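Local atomic coordinates of protein toll (Drosophila melanogaster, PDB entry 4LXR), a protein that binds the cleaved, active form of the cytokine Spätzle through its leucine-rich-repeat ectodomain, switching on Toll signalling in antifungal defence and in dorsal-ventral patterning of the embryo. Residues I50-T55 / R78-P83; Q61-K66 / A89-Y94; E106-G111 / F130-L135. All blocks are in the same frame, centred on the assembly; numbering follows the deposited sequence.

Interaction 1: residues I50-T55 / R78-P83; sequences IMCNLT and RRCMLP. With NAG (2-acetamido-2-deoxy-beta-D-glucopyranose), chain H.
Met51 and Arg78 face each other as a parallel bridge pair, their CA atoms 5.0 Å apart. Two backbone bonds frame the pair: Arg78 N gives to Ile50 O, and Cys52 N to Arg78 O at 3.0 Å. Met51 has CG anti to its own N (chi1 168°) and then bends at chi2 and chi3, a fold that lays CE over the centre of one face of the Arg78 guanidinium, 3.5 Å from Arg78 CZ. Its SD runs alongside the Arg79 chain and meets Arg79 CD at 3.7 Å. The polar end of Arg78 is turned to the ligand: NH2 forms a salt bridge with Glu48 of the Spätzle chain. Next to Met51 the link is covalent, Cys52 SG to Cys80 SG at 2.0 Å, with a dihedral of 85° about the S-S bond. Leu54 crosses Met81, its CB 3.8 Å from Met81 SD, and water 1 joins Leu54 N to Arg79 O. Arg79, bent at chi3 (90°), carries its guanidinium beneath the acetyl methyl of the N-acetylglucosamine on Asn53, NAG C8 standing 3.7 Å from Arg79 NH2, off centre toward the rim. An alanine here removes the methylenes and guanidinium beyond CB, which would probably leave Met51 SD without its flank and the glycan's acetyl methyl free to shift. The contact joins strand 47-52 to the end of strand 74-78 in the ectodomain's parallel row; strand 38-43 flanks the first strand antiparallel, with Phe38 against Ile50, Cys52 and Leu54, while strand 102-106 follows the second.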
loop_
_atom_site.group_PDB
_atom_site.type_symbol
_atom_site.label_atom_id
_atom_site.label_comp_id
_atom_site.label_asym_id
_atom_site.label_seq_id
_atom_site.Cartn_x
_atom_site.Cartn_y
_atom_site.Cartn_z
ATOM N N ILE A 50 -1.027 36.633 15.497
ATOM C CA ILE A 50 -1.181 36.950 16.904
ATOM C C ILE A 50 -2.151 35.952 17.520
ATOM O O ILE A 50 -3.326 35.925 17.167
ATOM C CB ILE A 50 -1.676 38.382 17.127
ATOM C CG1 ILE A 50 -0.791 39.366 16.371
ATOM C CG2 ILE A 50 -1.680 38.717 18.607
ATOM C CD1 ILE A 50 -1.474 40.676 16.073
ATOM N N MET A 51 -1.634 35.098 18.403
ATOM C CA MET A 51 -2.464 34.140 19.115
ATOM C C MET A 51 -2.688 34.707 20.502
ATOM O O MET A 51 -1.735 35.003 21.213
ATOM C CB MET A 51 -1.796 32.763 19.171
ATOM C CG MET A 51 -2.449 31.770 20.133
ATOM S SD MET A 51 -3.917 30.939 19.483
ATOM C CE MET A 51 -3.229 30.133 18.035
ATOM N N CYS A 52 -3.954 34.898 20.860
ATOM C CA CYS A 52 -4.313 35.584 22.092
ATOM C C CYS A 52 -4.863 34.605 23.107
ATOM O O CYS A 52 -5.495 33.612 22.746
ATOM C CB CYS A 52 -5.399 36.637 21.826
ATOM S SG CYS A 52 -4.903 38.124 20.896
ATOM N N ASN A 53 -4.638 34.905 24.378
ATOM C CA ASN A 53 -5.345 34.241 25.466
ATOM C C ASN A 53 -5.723 35.318 26.470
ATOM O O ASN A 53 -4.972 35.592 27.397
ATOM C CB ASN A 53 -4.481 33.166 26.128
ATOM C CG ASN A 53 -5.279 32.253 27.038
ATOM O OD1 ASN A 53 -6.350 32.629 27.515
ATOM N ND2 ASN A 53 -4.762 31.039 27.274
ATOM N N LEU A 54 -6.897 35.913 26.268
ATOM C CA LEU A 54 -7.295 37.127 26.968
ATOM C C LEU A 54 -8.458 36.864 27.915
ATOM O O LEU A 54 -9.275 35.973 27.672
ATOM C CB LEU A 54 -7.726 38.186 25.946
ATOM C CG LEU A 54 -6.699 39.121 25.308
ATOM C CD1 LEU A 54 -5.414 38.415 24.949
ATOM C CD2 LEU A 54 -7.297 39.784 24.079
ATOM N N THR A 55 -8.531 37.640 28.993
ATOM C CA THR A 55 -9.702 37.604 29.867
ATOM C C THR A 55 -10.433 38.929 29.710
ATOM O O THR A 55 -11.629 39.034 29.967
ATOM C CB THR A 55 -9.331 37.415 31.364
ATOM O OG1 THR A 55 -9.160 38.695 31.987
ATOM C CG2 THR A 55 -8.050 36.605 31.527
ATOM N N ARG A 78 -5.976 35.347 16.173
ATOM C CA ARG A 78 -6.734 34.185 16.605
ATOM C C ARG A 78 -7.064 34.247 18.090
ATOM O O ARG A 78 -6.167 34.427 18.934
ATOM C CB ARG A 78 -5.939 32.894 16.323
ATOM C CG ARG A 78 -5.884 32.528 14.847
ATOM C CD ARG A 78 -5.000 31.300 14.576
ATOM N NE ARG A 78 -5.559 30.054 15.091
ATOM C CZ ARG A 78 -4.878 28.910 15.175
ATOM N NH1 ARG A 78 -3.615 28.863 14.767
ATOM N NH2 ARG A 78 -5.453 27.816 15.659
ATOM N N ARG A 79 -8.347 34.061 18.401
ATOM C CA ARG A 79 -8.849 34.019 19.785
ATOM C C ARG A 79 -8.717 35.368 20.499
ATOM O O ARG A 79 -8.740 35.444 21.735
ATOM C CB ARG A 79 -8.169 32.898 20.598
ATOM C CG ARG A 79 -7.982 31.607 19.817
ATOM C CD ARG A 79 -7.362 30.502 20.654
ATOM N NE ARG A 79 -8.381 29.704 21.328
ATOM C CZ ARG A 79 -8.272 28.398 21.576
ATOM N NH1 ARG A 79 -9.255 27.755 22.197
ATOM N NH2 ARG A 79 -7.183 27.734 21.203
ATOM N N CYS A 80 -8.601 36.437 19.721
ATOM C CA CYS A 80 -8.451 37.767 20.309
ATOM C C CYS A 80 -9.807 38.400 20.561
ATOM O O CYS A 80 -10.798 38.030 19.928
ATOM C CB CYS A 80 -7.581 38.666 19.413
ATOM S SG CYS A 80 -5.895 37.958 19.121
ATOM N N MET A 81 -9.856 39.339 21.502
ATOM C CA MET A 81 -11.088 40.075 21.767
ATOM C C MET A 81 -11.154 41.280 20.865
ATOM O O MET A 81 -10.126 41.912 20.587
ATOM C CB MET A 81 -11.154 40.518 23.236
ATOM C CG MET A 81 -11.105 39.328 24.172
ATOM S SD MET A 81 -11.158 39.764 25.893
ATOM C CE MET A 81 -12.829 40.404 26.027
ATOM N N LEU A 82 -12.357 41.586 20.388
ATOM C CA LEU A 82 -12.577 42.836 19.678
ATOM C C LEU A 82 -12.265 43.977 20.636
ATOM O O LEU A 82 -12.745 43.999 21.780
ATOM C CB LEU A 82 -14.004 42.917 19.130
ATOM C CG LEU A 82 -14.208 41.905 17.997
ATOM C CD1 LEU A 82 -15.703 41.739 17.641
ATOM C CD2 LEU A 82 -13.377 42.307 16.777
ATOM N N PRO A 83 -11.447 44.931 20.173
ATOM C CA PRO A 83 -10.827 45.927 21.049
ATOM C C PRO A 83 -11.735 47.106 21.418
ATOM O O PRO A 83 -11.313 48.259 21.314
ATOM C CB PRO A 83 -9.633 46.401 20.218
ATOM C CG PRO A 83 -10.061 46.228 18.823
ATOM C CD PRO A 83 -10.939 45.015 18.793
HETATM C C1 NAG H . -5.361 30.357 28.403
HETATM C C2 NAG H . -5.331 28.833 28.260
HETATM C C3 NAG H . -6.018 28.176 29.459
HETATM C C4 NAG H . -5.461 28.704 30.775
HETATM C C5 NAG H . -5.442 30.229 30.793
HETATM C C6 NAG H . -4.717 30.778 31.997
HETATM C C7 NAG H . -5.280 28.061 25.925
HETATM C C8 NAG H . -6.105 27.642 24.745
HETATM N N2 NAG H . -5.963 28.408 27.021
HETATM O O3 NAG H . -5.832 26.765 29.401
HETATM O O4 NAG H . -6.294 28.263 31.840
HETATM O O5 NAG H . -4.756 30.731 29.636
HETATM O O6 NAG H . -5.289 32.005 32.430
HETATM O O7 NAG H . -4.055 28.094 25.883
HETATM O O HOH W 1 -8.688 34.836 24.424
#

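Interaction 2: residues Q61-K66 / A89-Y94; sequences QQLPKK and ASILDY
Leu63 and Tyr94 meet where the irregular backbone of 61-66 passes the last turn of helix 88-94, a turn marked by the bond from Tyr94 N to Ser90 O; no direct hydrogen bond crosses between the two segments. Tyr94 does most of the touching. With CG anti to its N (chi1 -167°), the ring is carried across to the loop, and its CE2 corner lies 3.8 Å from Leu63 CB and 3.3 Å from Pro64 O, both approaching obliquely. The aliphatic part of Lys65 crosses the phenol end, CG coming within 3.2 Å of Tyr94 OH, while its chain stays extended until a bend at chi4. Deeper in, Leu63 CD2 reaches Ile91 CG2 at 4.3 Å, a light apolar touch; Phe38 of strand 38-43 also packs on Leu63, and Pro83 on Ile91. Water supplies the polar links. Water 2 accepts from Tyr94 OH at 2.6 Å and donates to the carbonyl oxygens of Gln61 and Leu63, which fixes the phenol proton on the water side. Water 3 donates to Pro64 O and to Tyr94 O at 2.9 Å. The chemistry is therefore that of a small apolar patch round Leu63 with a hydrated polar margin at Tyr94: 239 Å² is buried in all, and bridging waters tie the loop after strand 47-52 to helix 88-94, with no other chain of the assembly touching either segment.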
loop_
_atom_site.group_PDB
_atom_site.type_symbol
_atom_site.label_atom_id
_atom_site.label_comp_id
_atom_site.label_asym_id
_atom_site.label_seq_id
_atom_site.Cartn_x
_atom_site.Cartn_y
_atom_site.Cartn_z
ATOM N N GLN A 61 -2.464 45.453 26.962
ATOM C CA GLN A 61 -1.366 46.177 27.585
ATOM C C GLN A 61 -0.101 45.320 27.621
ATOM O O GLN A 61 1.015 45.836 27.726
ATOM C CB GLN A 61 -1.765 46.537 29.013
ATOM C CG GLN A 61 -0.968 47.644 29.661
ATOM C CD GLN A 61 -1.518 48.004 31.033
ATOM O OE1 GLN A 61 -2.413 47.327 31.547
ATOM N NE2 GLN A 61 -0.991 49.074 31.631
ATOM N N GLN A 62 -0.272 44.005 27.543
ATOM C CA GLN A 62 0.872 43.104 27.632
ATOM C C GLN A 62 1.454 42.782 26.260
ATOM O O GLN A 62 2.233 41.846 26.124
ATOM C CB GLN A 62 0.495 41.818 28.370
ATOM C CG GLN A 62 -0.012 42.060 29.774
ATOM C CD GLN A 62 -0.765 40.873 30.340
ATOM O OE1 GLN A 62 -0.311 39.734 30.249
ATOM N NE2 GLN A 62 -1.926 41.136 30.932
ATOM N N LEU A 63 1.058 43.549 25.245
ATOM C CA LEU A 63 1.611 43.394 23.902
ATOM C C LEU A 63 3.081 43.782 23.991
ATOM O O LEU A 63 3.442 44.594 24.829
ATOM C CB LEU A 63 0.909 44.348 22.936
ATOM C CG LEU A 63 0.004 43.946 21.763
ATOM C CD1 LEU A 63 -0.464 42.496 21.765
ATOM C CD2 LEU A 63 -1.188 44.912 21.715
ATOM N N PRO A 64 3.938 43.205 23.132
ATOM C CA PRO A 64 5.320 43.694 23.112
ATOM C C PRO A 64 5.366 45.165 22.682
ATOM O O PRO A 64 4.545 45.582 21.876
ATOM C CB PRO A 64 5.993 42.798 22.064
ATOM C CG PRO A 64 4.878 42.350 21.180
ATOM C CD PRO A 64 3.687 42.191 22.092
ATOM N N LYS A 65 6.304 45.937 23.228
ATOM C CA LYS A 65 6.461 47.348 22.877
ATOM C C LYS A 65 7.568 47.540 21.846
ATOM O O LYS A 65 8.611 46.890 21.927
ATOM C CB LYS A 65 6.803 48.174 24.119
ATOM C CG LYS A 65 5.740 48.201 25.197
ATOM C CD LYS A 65 6.169 49.105 26.353
ATOM C CE LYS A 65 5.038 49.341 27.351
ATOM N NZ LYS A 65 4.870 48.235 28.338
ATOM N N LYS A 66 7.338 48.440 20.893
ATOM C CA LYS A 66 8.329 48.802 19.877
ATOM C C LYS A 66 8.765 47.639 18.975
ATOM O O LYS A 66 9.949 47.494 18.673
ATOM C CB LYS A 66 9.561 49.448 20.525
ATOM C CG LYS A 66 9.276 50.762 21.248
ATOM C CD LYS A 66 8.713 51.808 20.294
ATOM C CE LYS A 66 9.707 52.150 19.191
ATOM N NZ LYS A 66 9.093 52.966 18.105
ATOM N N ALA A 89 -6.859 48.538 13.635
ATOM C CA ALA A 89 -5.673 49.194 13.074
ATOM C C ALA A 89 -4.763 49.759 14.169
ATOM O O ALA A 89 -3.550 49.826 13.998
ATOM C CB ALA A 89 -6.074 50.305 12.099
ATOM N N SER A 90 -5.352 50.166 15.293
ATOM C CA SER A 90 -4.566 50.662 16.418
ATOM C C SER A 90 -3.693 49.582 17.079
ATOM O O SER A 90 -2.581 49.864 17.516
ATOM C CB SER A 90 -5.473 51.336 17.444
ATOM O OG SER A 90 -5.946 52.571 16.933
ATOM N N ILE A 91 -4.187 48.353 17.156
ATOM C CA ILE A 91 -3.333 47.249 17.601
ATOM C C ILE A 91 -2.181 47.050 16.609
ATOM O O ILE A 91 -1.013 46.952 17.005
ATOM C CB ILE A 91 -4.123 45.934 17.772
ATOM C CG1 ILE A 91 -5.051 46.041 18.980
ATOM C CG2 ILE A 91 -3.171 44.755 17.942
ATOM C CD1 ILE A 91 -6.291 45.188 18.862
ATOM N N LEU A 92 -2.510 47.038 15.319
ATOM C CA LEU A 92 -1.500 46.866 14.276
ATOM C C LEU A 92 -0.476 48.020 14.245
ATOM O O LEU A 92 0.733 47.774 14.067
ATOM C CB LEU A 92 -2.152 46.638 12.902
ATOM C CG LEU A 92 -3.213 45.527 12.810
ATOM C CD1 LEU A 92 -3.602 45.213 11.371
ATOM C CD2 LEU A 92 -2.788 44.262 13.529
ATOM N N ASP A 93 -0.941 49.261 14.427
ATOM C CA ASP A 93 -0.025 50.403 14.529
ATOM C C ASP A 93 0.964 50.187 15.670
ATOM O O ASP A 93 2.153 50.422 15.513
ATOM C CB ASP A 93 -0.751 51.733 14.783
ATOM C CG ASP A 93 -1.720 52.110 13.671
ATOM O OD1 ASP A 93 -1.562 51.616 12.541
ATOM O OD2 ASP A 93 -2.649 52.899 13.938
ATOM N N TYR A 94 0.450 49.742 16.816
ATOM C CA TYR A 94 1.252 49.550 18.020
ATOM C C TYR A 94 2.402 48.594 17.742
ATOM O O TYR A 94 3.514 48.781 18.227
ATOM C CB TYR A 94 0.390 48.975 19.142
ATOM C CG TYR A 94 1.036 49.021 20.507
ATOM C CD1 TYR A 94 1.075 50.208 21.235
ATOM C CD2 TYR A 94 1.613 47.876 21.070
ATOM C CE1 TYR A 94 1.661 50.256 22.484
ATOM C CE2 TYR A 94 2.199 47.914 22.315
ATOM C CZ TYR A 94 2.223 49.110 23.018
ATOM O OH TYR A 94 2.801 49.160 24.258
HETATM O O HOH W 2 2.716 47.012 25.778
HETATM O O HOH W 3 4.969 46.695 19.718
#

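Interaction 3: residues E106-G111 / F130-L135; sequences ESDNLG and FTTRRL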
loop_
_atom_site.group_PDB
_atom_site.type_symbol
_atom_site.label_atom_id
_atom_site.label_comp_id
_atom_site.label_asym_id
_atom_site.label_seq_id
_atom_site.Cartn_x
_atom_site.Cartn_y
_atom_site.Cartn_z
ATOM N N GLU A 106 -10.096 35.455 13.619
ATOM C CA GLU A 106 -10.794 34.231 13.981
ATOM C C GLU A 106 -10.813 34.094 15.495
ATOM O O GLU A 106 -9.766 33.881 16.105
ATOM C CB GLU A 106 -10.065 33.044 13.347
ATOM C CG GLU A 106 -10.605 31.686 13.686
ATOM C CD GLU A 106 -9.736 30.592 13.076
ATOM O OE1 GLU A 106 -8.920 30.010 13.817
ATOM O OE2 GLU A 106 -9.850 30.337 11.857
ATOM N N SER A 107 -11.988 34.204 16.115
ATOM C CA SER A 107 -12.037 34.141 17.577
ATOM C C SER A 107 -13.374 33.730 18.159
ATOM O O SER A 107 -14.423 34.155 17.684
ATOM C CB SER A 107 -11.621 35.492 18.190
ATOM O OG SER A 107 -11.853 35.482 19.597
ATOM N N ASP A 108 -13.326 32.938 19.225
ATOM C CA ASP A 108 -14.519 32.590 19.986
ATOM C C ASP A 108 -14.572 33.350 21.304
ATOM O O ASP A 108 -15.384 33.055 22.189
ATOM C CB ASP A 108 -14.552 31.078 20.229
ATOM C CG ASP A 108 -14.579 30.299 18.926
ATOM O OD1 ASP A 108 -15.145 30.813 17.930
ATOM O OD2 ASP A 108 -14.026 29.188 18.884
ATOM N N ASN A 109 -13.685 34.325 21.433
ATOM C CA ASN A 109 -13.669 35.204 22.595
ATOM C C ASN A 109 -13.717 36.648 22.114
ATOM O O ASN A 109 -12.708 37.353 22.139
ATOM C CB ASN A 109 -12.418 34.938 23.450
ATOM C CG ASN A 109 -12.312 35.880 24.641
ATOM O OD1 ASN A 109 -13.302 36.479 25.057
ATOM N ND2 ASN A 109 -11.100 36.015 25.194
ATOM N N LEU A 110 -14.904 37.073 21.678
ATOM C CA LEU A 110 -15.111 38.398 21.081
ATOM C C LEU A 110 -15.244 39.525 22.115
ATOM O O LEU A 110 -14.605 40.566 21.983
ATOM C CB LEU A 110 -16.344 38.388 20.167
ATOM C CG LEU A 110 -16.322 37.438 18.961
ATOM C CD1 LEU A 110 -17.663 37.447 18.214
ATOM C CD2 LEU A 110 -15.154 37.752 18.009
ATOM N N GLY A 111 -16.073 39.315 23.132
ATOM C CA GLY A 111 -16.307 40.322 24.159
ATOM C C GLY A 111 -17.416 41.290 23.784
ATOM O O GLY A 111 -17.940 41.976 24.650
ATOM N N PHE A 130 -13.601 37.065 8.735
ATOM C CA PHE A 130 -14.066 37.113 10.111
ATOM C C PHE A 130 -14.743 35.792 10.428
ATOM O O PHE A 130 -15.668 35.362 9.722
ATOM C CB PHE A 130 -15.067 38.267 10.310
ATOM C CG PHE A 130 -15.627 38.350 11.701
ATOM C CD1 PHE A 130 -14.775 38.434 12.805
ATOM C CD2 PHE A 130 -16.991 38.360 11.910
ATOM C CE1 PHE A 130 -15.276 38.510 14.103
ATOM C CE2 PHE A 130 -17.522 38.439 13.215
ATOM C CZ PHE A 130 -16.663 38.516 14.312
ATOM N N THR A 131 -14.331 35.168 11.521
ATOM C CA THR A 131 -14.774 33.808 11.799
ATOM C C THR A 131 -14.993 33.654 13.285
ATOM O O THR A 131 -14.113 33.997 14.086
ATOM C CB THR A 131 -13.708 32.801 11.320
ATOM O OG1 THR A 131 -13.655 32.814 9.884
ATOM C CG2 THR A 131 -14.009 31.385 11.814
ATOM N N THR A 132 -16.156 33.144 13.664
ATOM C CA THR A 132 -16.455 32.962 15.082
ATOM C C THR A 132 -17.532 31.906 15.244
ATOM O O THR A 132 -18.341 31.711 14.346
ATOM C CB THR A 132 -16.932 34.278 15.759
ATOM O OG1 THR A 132 -17.127 34.050 17.162
ATOM C CG2 THR A 132 -18.257 34.780 15.151
ATOM N N ARG A 133 -17.542 31.236 16.394
ATOM C CA ARG A 133 -18.631 30.328 16.758
ATOM C C ARG A 133 -19.492 30.861 17.907
ATOM O O ARG A 133 -20.402 30.172 18.399
ATOM C CB ARG A 133 -18.070 28.922 17.048
ATOM C CG ARG A 133 -17.404 28.371 15.775
ATOM C CD ARG A 133 -16.578 27.155 15.993
ATOM N NE ARG A 133 -15.337 27.445 16.695
ATOM C CZ ARG A 133 -14.326 26.587 16.759
ATOM N NH1 ARG A 133 -14.426 25.419 16.148
ATOM N NH2 ARG A 133 -13.226 26.892 17.430
ATOM N N ARG A 134 -19.206 32.085 18.334
ATOM C CA ARG A 134 -20.043 32.749 19.324
ATOM C C ARG A 134 -21.361 33.165 18.668
ATOM O O ARG A 134 -21.378 33.491 17.484
ATOM C CB ARG A 134 -19.366 34.007 19.838
ATOM C CG ARG A 134 -18.186 33.788 20.747
ATOM C CD ARG A 134 -18.604 33.717 22.219
ATOM N NE ARG A 134 -19.375 32.511 22.515
ATOM C CZ ARG A 134 -18.857 31.290 22.554
ATOM N NH1 ARG A 134 -17.564 31.116 22.294
ATOM N NH2 ARG A 134 -19.630 30.240 22.825
ATOM N N LEU A 135 -22.458 33.122 19.420
ATOM C CA LEU A 135 -23.679 33.801 18.986
ATOM C C LEU A 135 -23.306 35.274 18.843
ATOM O O LEU A 135 -22.810 35.894 19.777
ATOM C CB LEU A 135 -24.815 33.616 19.996
ATOM C CG LEU A 135 -26.071 34.494 19.772
ATOM C CD1 LEU A 135 -26.730 34.228 18.420
ATOM C CD2 LEU A 135 -27.066 34.271 20.887
#
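Asp108 and Arg133 form the charged link of this contact, and Leu110 with Phe130 and Thr132 forms its packed interior. In the tight part, Glu106 pairs with Thr131 as a parallel bridge, CA to CA 4.6 Å, and Ser107 N gives to Thr131 O at 2.9 Å. Thr132 places OG1 anti to its backbone N (chi1 -176°), where the hydroxyl donates to Ser107 O at 2.8 Å, in the carbonyl plane, and accepts from Arg134 N in an ST turn. Ser107 OG makes the matching ST turn with Asn109 N. The two methyls of Leu110 divide the packing: CD2 meets the edge of the Phe130 ring, 4.0 Å from Phe130 CE1, and CD1 lies against Thr132 OG1.

In contrast to this buried packing, the outer side is made by polar ends of the exposed Arg133 and Arg134, held by hydrogen bonds and charge. Asp108 OD1 takes Arg133 N on its anti side, while OD2 accepts both Arg133 NE at 3.1 Å and Arg133 NH2 at 2.8 Å. This side-on grip lies near the guanidinium plane, yet the carboxylate is turned 43° from that plane. Three bonds thus hold one carboxylate, which would be expected to favour its ionised form. Arg134, bent at chi2 and chi3, curls back and sends NH1 to a lone pair of Asp108 O at 2.9 Å. Arg11 of the Spätzle chain packs on Asp108 and Thr131, bringing the ligand to this rim.

Parallel strands 102-106 and 127-131 are joined here, consistent with successive turns of a solenoid leading into the leucine-rich repeats. Strand 102-106 lies between strands 74-78 and 127-131, and Glu106 has its salt bridge with Arg129 of the latter; beyond it strand 151-155 continues the parallel row, with Leu154 against Phe130.

In the fold
Interactions 1 and 3 lie in the same parallel row, separated by the step from strand 74-78 to strand 102-106, and their centres are 10 Å apart. Their direct contacts belong to that step: Arg79 N lies 2.7 Å from Glu106 O and Cys80 O 2.8 Å from Ser107 OG, both probable hydrogen bonds. Both border the Spätzle chain, which reaches residues of each. Interaction 2 stands apart from this surface. Its centre is 13 Å from that of interaction 1, which it meets through Pro83 CB and Ile91 CD1 at 3.8 Å, whereas its nearest atoms stay about 10 Å from interaction 3. In sequence, the segments of interactions 1 and 2 alternate, while interaction 3 follows both.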